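PDB 3S5W: L-ornithine 5-monooxygenase from Pseudomonas aeruginosa, which catalyses the FAD- and NADPH-dependent hydroxylation of L-ornithine to N(5)-hydroxyornithine, the first step in making the hydroxamate groups of the siderophore pyoverdin. Local coordinates for residues A[395-407]-A[412-426]. Sequence-based numbering, arbitrary orientation.
Sequences EIGRDYRLQTDER and IYAQGFSQASHGLSD. With PO4 (phosphate ion), chain G.
Tyr400 and His422 form an offset stack: ring centroids lie 4.3 Å apart with planes 28° from parallel, and His422 CE1 sits over one face of the tyrosine, displaced toward its rim. Both side chains have CG anti to their own carbonyl carbon, which sets the rings face against face. In the plane of the imidazole, NE2 gives a weak, bent hydrogen bond to Gly397 O (3.3 Å, 134°), so the type I turn Gly397-Tyr400 meets the histidine's edge while the phenol meets its face.

A water joins the two segments beyond the phenol, 2.6 Å from Tyr400 OH and donating to Asp426 OD1. That carboxylate also accepts from Ser418, OG reaching OD1 at 2.8 Å and the backbone N reaching OD2, both from above its plane. Ile396 fills the adjoining side, its CG2 against Ser421 OG and Ser418 CB.

Arg401 and Tyr413 make a single beta bridge at the edge of strand 411-414, with Leu402 N to Ile412 O (2.9 Å) and Ala414 N to Tyr400 O as its two bonds. Arg401 CG lies over one face of the Tyr413 ring, displaced toward its rim, with the guanidinium plane 45° from the ring; NH1 and NH2 grip separate oxygens of a phosphate, probably from the crystallisation liquor, which His446 also binds. Tyr413 OH bonds Ser442 of helix 432-447.

Chemically, the bridge fixes the backbones, the stack ties the loop to helix 419-422, and the water ties it to Asp426, which precedes FAD-binding Thr427, its side chain about 8 Å from the flavin dinucleotide.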
ATOM      1  N   GLU A 395      -0.035  -4.822  22.755  1.00 46.67           N
ATOM      2  CA  GLU A 395      -0.373  -4.360  21.395  1.00 45.69           C
ATOM      3  C   GLU A 395      -0.394  -2.824  21.312  1.00 44.45           C
ATOM      4  O   GLU A 395      -0.487  -2.128  22.336  1.00 45.16           O
ATOM      5  CB  GLU A 395      -1.727  -4.952  20.898  1.00 45.95           C
ATOM      6  CG  GLU A 395      -2.992  -4.368  21.594  1.00 46.31           C
ATOM      7  CD  GLU A 395      -4.331  -4.780  20.959  1.00 46.68           C
ATOM      8  OE1 GLU A 395      -4.337  -5.538  19.971  1.00 45.07           O
ATOM      9  OE2 GLU A 395      -5.391  -4.336  21.463  1.00 45.68           O
ATOM     10  N   ILE A 396      -0.308  -2.310  20.087  1.00 42.28           N
ATOM     11  CA  ILE A 396      -0.543  -0.887  19.770  1.00 39.56           C
ATOM     12  C   ILE A 396      -1.805  -0.289  20.456  1.00 38.06           C
ATOM     13  O   ILE A 396      -2.844  -0.972  20.597  1.00 37.18           O
ATOM     14  CB  ILE A 396      -0.639  -0.744  18.213  1.00 40.04           C
ATOM     15  CG1 ILE A 396      -0.421   0.698  17.759  1.00 39.11           C
ATOM     16  CG2 ILE A 396      -1.960  -1.319  17.692  1.00 39.39           C
ATOM     17  CD1 ILE A 396      -0.192   0.810  16.245  1.00 39.75           C
ATOM     18  N   GLY A 397      -1.721   0.976  20.866  1.00 35.63           N
ATOM     19  CA  GLY A 397      -2.843   1.653  21.513  1.00 33.84           C
ATOM     20  C   GLY A 397      -3.923   2.041  20.498  1.00 33.15           C
ATOM     21  O   GLY A 397      -3.691   2.008  19.286  1.00 31.93           O
ATOM     22  N   ARG A 398      -5.092   2.423  20.994  1.00 32.41           N
ATOM     23  CA  ARG A 398      -6.153   2.990  20.146  1.00 32.01           C
ATOM     24  C   ARG A 398      -5.607   4.148  19.303  1.00 31.81           C
ATOM     25  O   ARG A 398      -5.890   4.229  18.097  1.00 29.91           O
ATOM     26  CB  ARG A 398      -7.325   3.471  21.000  1.00 32.10           C
ATOM     27  CG  ARG A 398      -8.497   4.118  20.217  1.00 33.34           C
ATOM     28  CD  ARG A 398      -9.055   3.211  19.087  1.00 31.05           C
ATOM     29  NE  ARG A 398     -10.047   3.926  18.269  1.00 32.30           N
ATOM     30  CZ  ARG A 398      -9.751   4.776  17.273  1.00 32.64           C
ATOM     31  NH1 ARG A 398      -8.483   4.996  16.911  1.00 30.70           N
ATOM     32  NH2 ARG A 398     -10.728   5.368  16.581  1.00 31.07           N
ATOM     33  N   ASP A 399      -4.794   5.012  19.933  1.00 30.58           N
ATOM     34  CA  ASP A 399      -4.185   6.171  19.254  1.00 30.22           C
ATOM     35  C   ASP A 399      -2.951   5.868  18.368  1.00 28.82           C
ATOM     36  O   ASP A 399      -2.241   6.787  17.950  1.00 28.49           O
ATOM     37  CB  ASP A 399      -3.859   7.277  20.282  1.00 30.91           C
ATOM     38  CG  ASP A 399      -2.765   6.848  21.284  1.00 32.46           C
ATOM     39  OD1 ASP A 399      -2.409   5.651  21.297  1.00 30.97           O
ATOM     40  OD2 ASP A 399      -2.285   7.715  22.044  1.00 35.30           O
ATOM     41  N   TYR A 400      -2.714   4.590  18.093  1.00 27.72           N
ATOM     42  CA  TYR A 400      -1.664   4.099  17.190  1.00 27.06           C
ATOM     43  C   TYR A 400      -0.245   4.176  17.805  1.00 28.24           C
ATOM     44  O   TYR A 400       0.734   3.996  17.114  1.00 26.24           O
ATOM     45  CB  TYR A 400      -1.713   4.781  15.806  1.00 26.51           C
ATOM     46  CG  TYR A 400      -3.054   4.585  15.142  1.00 26.29           C
ATOM     47  CD1 TYR A 400      -3.316   3.416  14.405  1.00 26.53           C
ATOM     48  CD2 TYR A 400      -4.069   5.548  15.270  1.00 25.80           C
ATOM     49  CE1 TYR A 400      -4.576   3.199  13.786  1.00 25.09           C
ATOM     50  CE2 TYR A 400      -5.334   5.346  14.654  1.00 27.52           C
ATOM     51  CZ  TYR A 400      -5.561   4.155  13.912  1.00 26.50           C
ATOM     52  OH  TYR A 400      -6.779   3.928  13.299  1.00 25.97           O
ATOM     53  N   ARG A 401      -0.187   4.383  19.114  1.00 29.88           N
ATOM     54  CA  ARG A 401       1.086   4.467  19.828  1.00 32.12           C
ATOM     55  C   ARG A 401       1.507   3.082  20.312  1.00 33.05           C
ATOM     56  O   ARG A 401       0.702   2.357  20.922  1.00 32.17           O
ATOM     57  CB  ARG A 401       0.935   5.430  21.008  1.00 33.20           C
ATOM     58  CG  ARG A 401       2.257   5.736  21.654  1.00 35.32           C
ATOM     59  CD  ARG A 401       2.111   6.903  22.541  1.00 39.57           C
ATOM     60  NE  ARG A 401       3.268   6.998  23.413  1.00 41.22           N
ATOM     61  CZ  ARG A 401       3.350   7.856  24.417  1.00 42.93           C
ATOM     62  NH1 ARG A 401       2.334   8.684  24.662  1.00 41.74           N
ATOM     63  NH2 ARG A 401       4.454   7.891  25.166  1.00 42.74           N
ATOM     64  N   LEU A 402       2.752   2.711  19.988  1.00 34.54           N
ATOM     65  CA  LEU A 402       3.380   1.464  20.427  1.00 36.66           C
ATOM     66  C   LEU A 402       3.572   1.526  21.935  1.00 38.42           C
ATOM     67  O   LEU A 402       4.113   2.504  22.442  1.00 37.73           O
ATOM     68  CB  LEU A 402       4.759   1.258  19.759  1.00 36.36           C
ATOM     69  CG  LEU A 402       4.883   1.184  18.233  1.00 37.95           C
ATOM     70  CD1 LEU A 402       6.153   0.439  17.794  1.00 35.02           C
ATOM     71  CD2 LEU A 402       3.663   0.507  17.650  1.00 38.79           C
ATOM     72  N   GLN A 403       3.108   0.503  22.642  1.00 41.38           N
ATOM     73  CA  GLN A 403       3.289   0.469  24.091  1.00 45.22           C
ATOM     74  C   GLN A 403       4.740   0.115  24.414  1.00 46.40           C
ATOM     75  O   GLN A 403       5.286  -0.868  23.902  1.00 46.84           O
ATOM     76  CB  GLN A 403       2.280  -0.462  24.811  1.00 45.85           C
ATOM     77  CG  GLN A 403       2.369  -0.468  26.388  1.00 50.22           C
ATOM     78  CD  GLN A 403       2.395   0.943  27.075  1.00 55.52           C
ATOM     79  OE1 GLN A 403       3.060   1.888  26.615  1.00 58.00           O
ATOM     80  NE2 GLN A 403       1.692   1.054  28.203  1.00 56.24           N
ATOM     81  N   THR A 404       5.354   0.964  25.230  1.00 48.15           N
ATOM     82  CA  THR A 404       6.724   0.770  25.709  1.00 49.88           C
ATOM     83  C   THR A 404       6.726   0.673  27.244  1.00 51.16           C
ATOM     84  O   THR A 404       5.784   1.131  27.893  1.00 51.16           O
ATOM     85  CB  THR A 404       7.638   1.943  25.281  1.00 49.47           C
ATOM     86  OG1 THR A 404       7.321   3.108  26.041  1.00 49.46           O
ATOM     87  CG2 THR A 404       7.493   2.278  23.794  1.00 50.33           C
ATOM     88  N   ASP A 405       7.784   0.103  27.828  1.00 52.96           N
ATOM     89  CA  ASP A 405       7.931   0.147  29.294  1.00 54.22           C
ATOM     90  C   ASP A 405       8.231   1.587  29.756  1.00 54.61           C
ATOM     91  O   ASP A 405       8.458   2.475  28.917  1.00 54.65           O
ATOM     92  CB  ASP A 405       8.945  -0.901  29.816  1.00 54.68           C
ATOM     93  CG  ASP A 405      10.396  -0.598  29.417  1.00 55.75           C
ATOM     94  OD1 ASP A 405      11.002  -1.428  28.706  1.00 56.56           O
ATOM     95  OD2 ASP A 405      10.938   0.449  29.831  1.00 56.06           O
ATOM     96  N   GLU A 406       8.217   1.818  31.071  1.00 55.25           N
ATOM     97  CA  GLU A 406       8.362   3.176  31.650  1.00 55.97           C
ATOM     98  C   GLU A 406       9.697   3.910  31.380  1.00 55.62           C
ATOM     99  O   GLU A 406       9.730   5.140  31.439  1.00 56.07           O
ATOM    100  CB  GLU A 406       7.997   3.199  33.156  1.00 56.20           C
ATOM    101  CG  GLU A 406       6.479   3.152  33.432  1.00 58.58           C
ATOM    102  CD  GLU A 406       6.087   3.627  34.848  1.00 62.19           C
ATOM    103  OE1 GLU A 406       5.404   4.675  34.966  1.00 63.28           O
ATOM    104  OE2 GLU A 406       6.456   2.965  35.844  1.00 62.52           O
ATOM    105  N   ARG A 407      10.773   3.178  31.065  1.00 55.39           N
ATOM    106  CA  ARG A 407      12.077   3.797  30.703  1.00 55.02           C
ATOM    107  C   ARG A 407      12.024   4.620  29.397  1.00 54.49           C
ATOM    108  O   ARG A 407      12.785   5.578  29.208  1.00 54.57           O
ATOM    109  CB  ARG A 407      13.178   2.738  30.561  1.00 55.28           C
ATOM    110  CG  ARG A 407      13.688   2.109  31.858  1.00 56.21           C
ATOM    111  CD  ARG A 407      14.564   0.902  31.536  1.00 57.63           C
ATOM    112  NE  ARG A 407      13.765  -0.187  30.968  1.00 58.18           N
ATOM    113  CZ  ARG A 407      14.233  -1.200  30.242  1.00 57.79           C
ATOM    114  NH1 ARG A 407      15.523  -1.317  29.960  1.00 58.35           N
ATOM    115  NH2 ARG A 407      13.390  -2.111  29.791  1.00 58.54           N
ATOM    116  N   ILE A 412       6.282   6.632  20.050  1.00 30.82           N
ATOM    117  CA  ILE A 412       6.444   6.044  18.721  1.00 28.90           C
ATOM    118  C   ILE A 412       5.063   5.603  18.195  1.00 28.13           C
ATOM    119  O   ILE A 412       4.359   4.845  18.856  1.00 26.99           O
ATOM    120  CB  ILE A 412       7.385   4.830  18.753  1.00 29.84           C
ATOM    121  CG1 ILE A 412       8.739   5.231  19.412  1.00 30.20           C
ATOM    122  CG2 ILE A 412       7.564   4.245  17.330  1.00 28.15           C
ATOM    123  CD1 ILE A 412       9.555   4.075  19.878  1.00 33.61           C
ATOM    124  N   TYR A 413       4.696   6.107  17.022  1.00 27.51           N
ATOM    125  CA  TYR A 413       3.412   5.751  16.393  1.00 26.52           C
ATOM    126  C   TYR A 413       3.698   4.960  15.115  1.00 27.03           C
ATOM    127  O   TYR A 413       4.764   5.106  14.510  1.00 25.40           O
ATOM    128  CB  TYR A 413       2.632   7.025  16.064  1.00 26.54           C
ATOM    129  CG  TYR A 413       2.291   7.880  17.258  1.00 27.85           C
ATOM    130  CD1 TYR A 413       3.200   8.820  17.762  1.00 29.22           C
ATOM    131  CD2 TYR A 413       1.049   7.778  17.878  1.00 29.41           C
ATOM    132  CE1 TYR A 413       2.876   9.624  18.868  1.00 29.99           C
ATOM    133  CE2 TYR A 413       0.718   8.588  18.971  1.00 29.90           C
ATOM    134  CZ  TYR A 413       1.652   9.509  19.461  1.00 30.73           C
ATOM    135  OH  TYR A 413       1.332  10.303  20.552  1.00 32.41           O
ATOM    136  N   ALA A 414       2.750   4.114  14.702  1.00 26.40           N
ATOM    137  CA  ALA A 414       2.877   3.388  13.448  1.00 25.27           C
ATOM    138  C   ALA A 414       1.548   3.445  12.697  1.00 25.12           C
ATOM    139  O   ALA A 414       0.517   3.350  13.314  1.00 24.71           O
ATOM    140  CB  ALA A 414       3.289   1.954  13.704  1.00 26.40           C
ATOM    141  N   GLN A 415       1.603   3.586  11.369  1.00 25.50           N
ATOM    142  CA  GLN A 415       0.389   3.679  10.559  1.00 25.57           C
ATOM    143  C   GLN A 415       0.415   2.564   9.539  1.00 25.75           C
ATOM    144  O   GLN A 415       1.408   2.414   8.818  1.00 26.12           O
ATOM    145  CB  GLN A 415       0.330   5.036   9.844  1.00 25.38           C
ATOM    146  CG  GLN A 415       0.205   6.211  10.789  1.00 23.25           C
ATOM    147  CD  GLN A 415      -0.357   7.430  10.092  1.00 24.79           C
ATOM    148  OE1 GLN A 415      -1.524   7.437   9.698  1.00 24.74           O
ATOM    149  NE2 GLN A 415       0.473   8.469   9.921  1.00 23.57           N
ATOM    150  N   GLY A 416      -0.684   1.794   9.486  1.00 26.21           N
ATOM    151  CA  GLY A 416      -0.874   0.752   8.477  1.00 25.80           C
ATOM    152  C   GLY A 416      -0.438  -0.631   8.927  1.00 26.71           C
ATOM    153  O   GLY A 416      -0.407  -1.570   8.108  1.00 25.70           O
ATOM    154  N   PHE A 417      -0.135  -0.753  10.225  1.00 26.37           N
ATOM    155  CA  PHE A 417       0.366  -2.013  10.802  1.00 28.32           C
ATOM    156  C   PHE A 417      -0.565  -2.604  11.841  1.00 28.91           C
ATOM    157  O   PHE A 417      -0.167  -3.455  12.658  1.00 30.32           O
ATOM    158  CB  PHE A 417       1.789  -1.779  11.366  1.00 28.14           C
ATOM    159  CG  PHE A 417       2.780  -1.602  10.275  1.00 31.62           C
ATOM    160  CD1 PHE A 417       3.409  -2.719   9.717  1.00 32.43           C
ATOM    161  CD2 PHE A 417       2.991  -0.335   9.701  1.00 35.10           C
ATOM    162  CE1 PHE A 417       4.281  -2.585   8.632  1.00 34.35           C
ATOM    163  CE2 PHE A 417       3.871  -0.186   8.616  1.00 36.07           C
ATOM    164  CZ  PHE A 417       4.517  -1.313   8.078  1.00 35.48           C
ATOM    165  N   SER A 418      -1.803  -2.119  11.850  1.00 28.14           N
ATOM    166  CA  SER A 418      -2.692  -2.474  12.929  1.00 28.42           C
ATOM    167  C   SER A 418      -4.077  -2.890  12.432  1.00 27.52           C
ATOM    168  O   SER A 418      -5.058  -2.686  13.111  1.00 27.67           O
ATOM    169  CB  SER A 418      -2.759  -1.326  13.947  1.00 28.78           C
ATOM    170  OG  SER A 418      -3.043  -0.104  13.287  1.00 31.39           O
ATOM    171  N   GLN A 419      -4.135  -3.504  11.257  1.00 26.72           N
ATOM    172  CA  GLN A 419      -5.393  -4.112  10.791  1.00 26.80           C
ATOM    173  C   GLN A 419      -6.025  -5.056  11.839  1.00 26.93           C
ATOM    174  O   GLN A 419      -7.252  -5.014  12.042  1.00 25.84           O
ATOM    175  CB  GLN A 419      -5.181  -4.851   9.481  1.00 25.95           C
ATOM    176  CG  GLN A 419      -6.433  -5.579   8.949  1.00 26.54           C
ATOM    177  CD  GLN A 419      -6.129  -6.253   7.653  1.00 27.12           C
ATOM    178  OE1 GLN A 419      -5.831  -7.450   7.619  1.00 29.47           O
ATOM    179  NE2 GLN A 419      -6.139  -5.486   6.573  1.00 24.23           N
ATOM    180  N   ALA A 420      -5.193  -5.878  12.495  1.00 26.97           N
ATOM    181  CA  ALA A 420      -5.708  -6.854  13.492  1.00 28.43           C
ATOM    182  C   ALA A 420      -6.561  -6.218  14.590  1.00 28.16           C
ATOM    183  O   ALA A 420      -7.522  -6.827  15.065  1.00 29.83           O
ATOM    184  CB  ALA A 420      -4.567  -7.713  14.103  1.00 28.98           C
ATOM    185  N   SER A 421      -6.250  -4.987  14.960  1.00 27.71           N
ATOM    186  CA  SER A 421      -6.954  -4.310  16.056  1.00 27.31           C
ATOM    187  C   SER A 421      -7.862  -3.155  15.629  1.00 26.35           C
ATOM    188  O   SER A 421      -8.745  -2.738  16.384  1.00 26.64           O
ATOM    189  CB  SER A 421      -5.935  -3.787  17.078  1.00 27.25           C
ATOM    190  OG  SER A 421      -4.953  -2.944  16.480  1.00 28.37           O
ATOM    191  N   HIS A 422      -7.591  -2.576  14.469  1.00 25.74           N
ATOM    192  CA  HIS A 422      -8.288  -1.346  14.051  1.00 24.94           C
ATOM    193  C   HIS A 422      -9.131  -1.526  12.782  1.00 24.97           C
ATOM    194  O   HIS A 422      -9.855  -0.620  12.405  1.00 24.53           O
ATOM    195  CB  HIS A 422      -7.266  -0.219  13.775  1.00 24.61           C
ATOM    196  CG  HIS A 422      -6.590   0.292  15.005  1.00 26.58           C
ATOM    197  ND1 HIS A 422      -6.850   1.541  15.533  1.00 27.34           N
ATOM    198  CD2 HIS A 422      -5.676  -0.282  15.819  1.00 26.06           C
ATOM    199  CE1 HIS A 422      -6.089   1.726  16.602  1.00 26.84           C
ATOM    200  NE2 HIS A 422      -5.381   0.628  16.805  1.00 29.06           N
ATOM    201  N   GLY A 423      -9.007  -2.658  12.112  1.00 24.77           N
ATOM    202  CA  GLY A 423      -9.955  -3.002  11.074  1.00 25.45           C
ATOM    203  C   GLY A 423      -9.412  -2.887   9.664  1.00 25.58           C
ATOM    204  O   GLY A 423      -8.264  -2.483   9.452  1.00 23.91           O
ATOM    205  N   LEU A 424     -10.268  -3.227   8.697  1.00 24.38           N
ATOM    206  CA  LEU A 424      -9.874  -3.280   7.285  1.00 24.83           C
ATOM    207  C   LEU A 424      -9.519  -1.923   6.660  1.00 23.82           C
ATOM    208  O   LEU A 424      -8.875  -1.882   5.598  1.00 24.64           O
ATOM    209  CB  LEU A 424     -10.948  -4.034   6.455  1.00 24.65           C
ATOM    210  CG  LEU A 424     -10.937  -5.544   6.738  1.00 26.85           C
ATOM    211  CD1 LEU A 424     -12.253  -6.185   6.331  1.00 28.51           C
ATOM    212  CD2 LEU A 424      -9.825  -6.246   6.026  1.00 26.99           C
ATOM    213  N   SER A 425      -9.893  -0.815   7.303  1.00 23.23           N
ATOM    214  CA  SER A 425      -9.488   0.485   6.801  1.00 23.47           C
ATOM    215  C   SER A 425      -7.977   0.721   7.007  1.00 23.69           C
ATOM    216  O   SER A 425      -7.405   1.668   6.457  1.00 23.29           O
ATOM    217  CB  SER A 425     -10.247   1.602   7.526  1.00 23.52           C
ATOM    218  OG  SER A 425     -11.587   1.612   7.120  1.00 27.58           O
ATOM    219  N   ASP A 426      -7.350  -0.125   7.827  1.00 23.96           N
ATOM    220  CA  ASP A 426      -6.014   0.239   8.358  1.00 24.73           C
ATOM    221  C   ASP A 426      -4.961   0.463   7.279  1.00 23.92           C
ATOM    222  O   ASP A 426      -4.201   1.421   7.355  1.00 25.46           O
ATOM    223  CB  ASP A 426      -5.533  -0.771   9.398  1.00 25.02           C
ATOM    224  CG  ASP A 426      -4.352  -0.225  10.236  1.00 25.74           C
ATOM    225  OD1 ASP A 426      -4.600   0.605  11.127  1.00 23.93           O
ATOM    226  OD2 ASP A 426      -3.203  -0.609   9.955  1.00 25.61           O
TER
HETATM  227  P   PO4 G 446       3.489   9.691  28.007  1.00 68.54           P
HETATM  228  O1  PO4 G 446       2.804  10.398  26.849  1.00 66.07           O
HETATM  229  O2  PO4 G 446       4.917   9.353  27.619  1.00 66.79           O
HETATM  230  O3  PO4 G 446       3.475  10.606  29.208  1.00 67.12           O
HETATM  231  O4  PO4 G 446       2.751   8.417  28.363  1.00 67.19           O
HETATM  232  O   HOH W   1      -6.690   2.583  11.129  1.00 25.24           O
HETATM  233  O   HOH W   2       5.392   5.058  22.315  1.00 32.37           O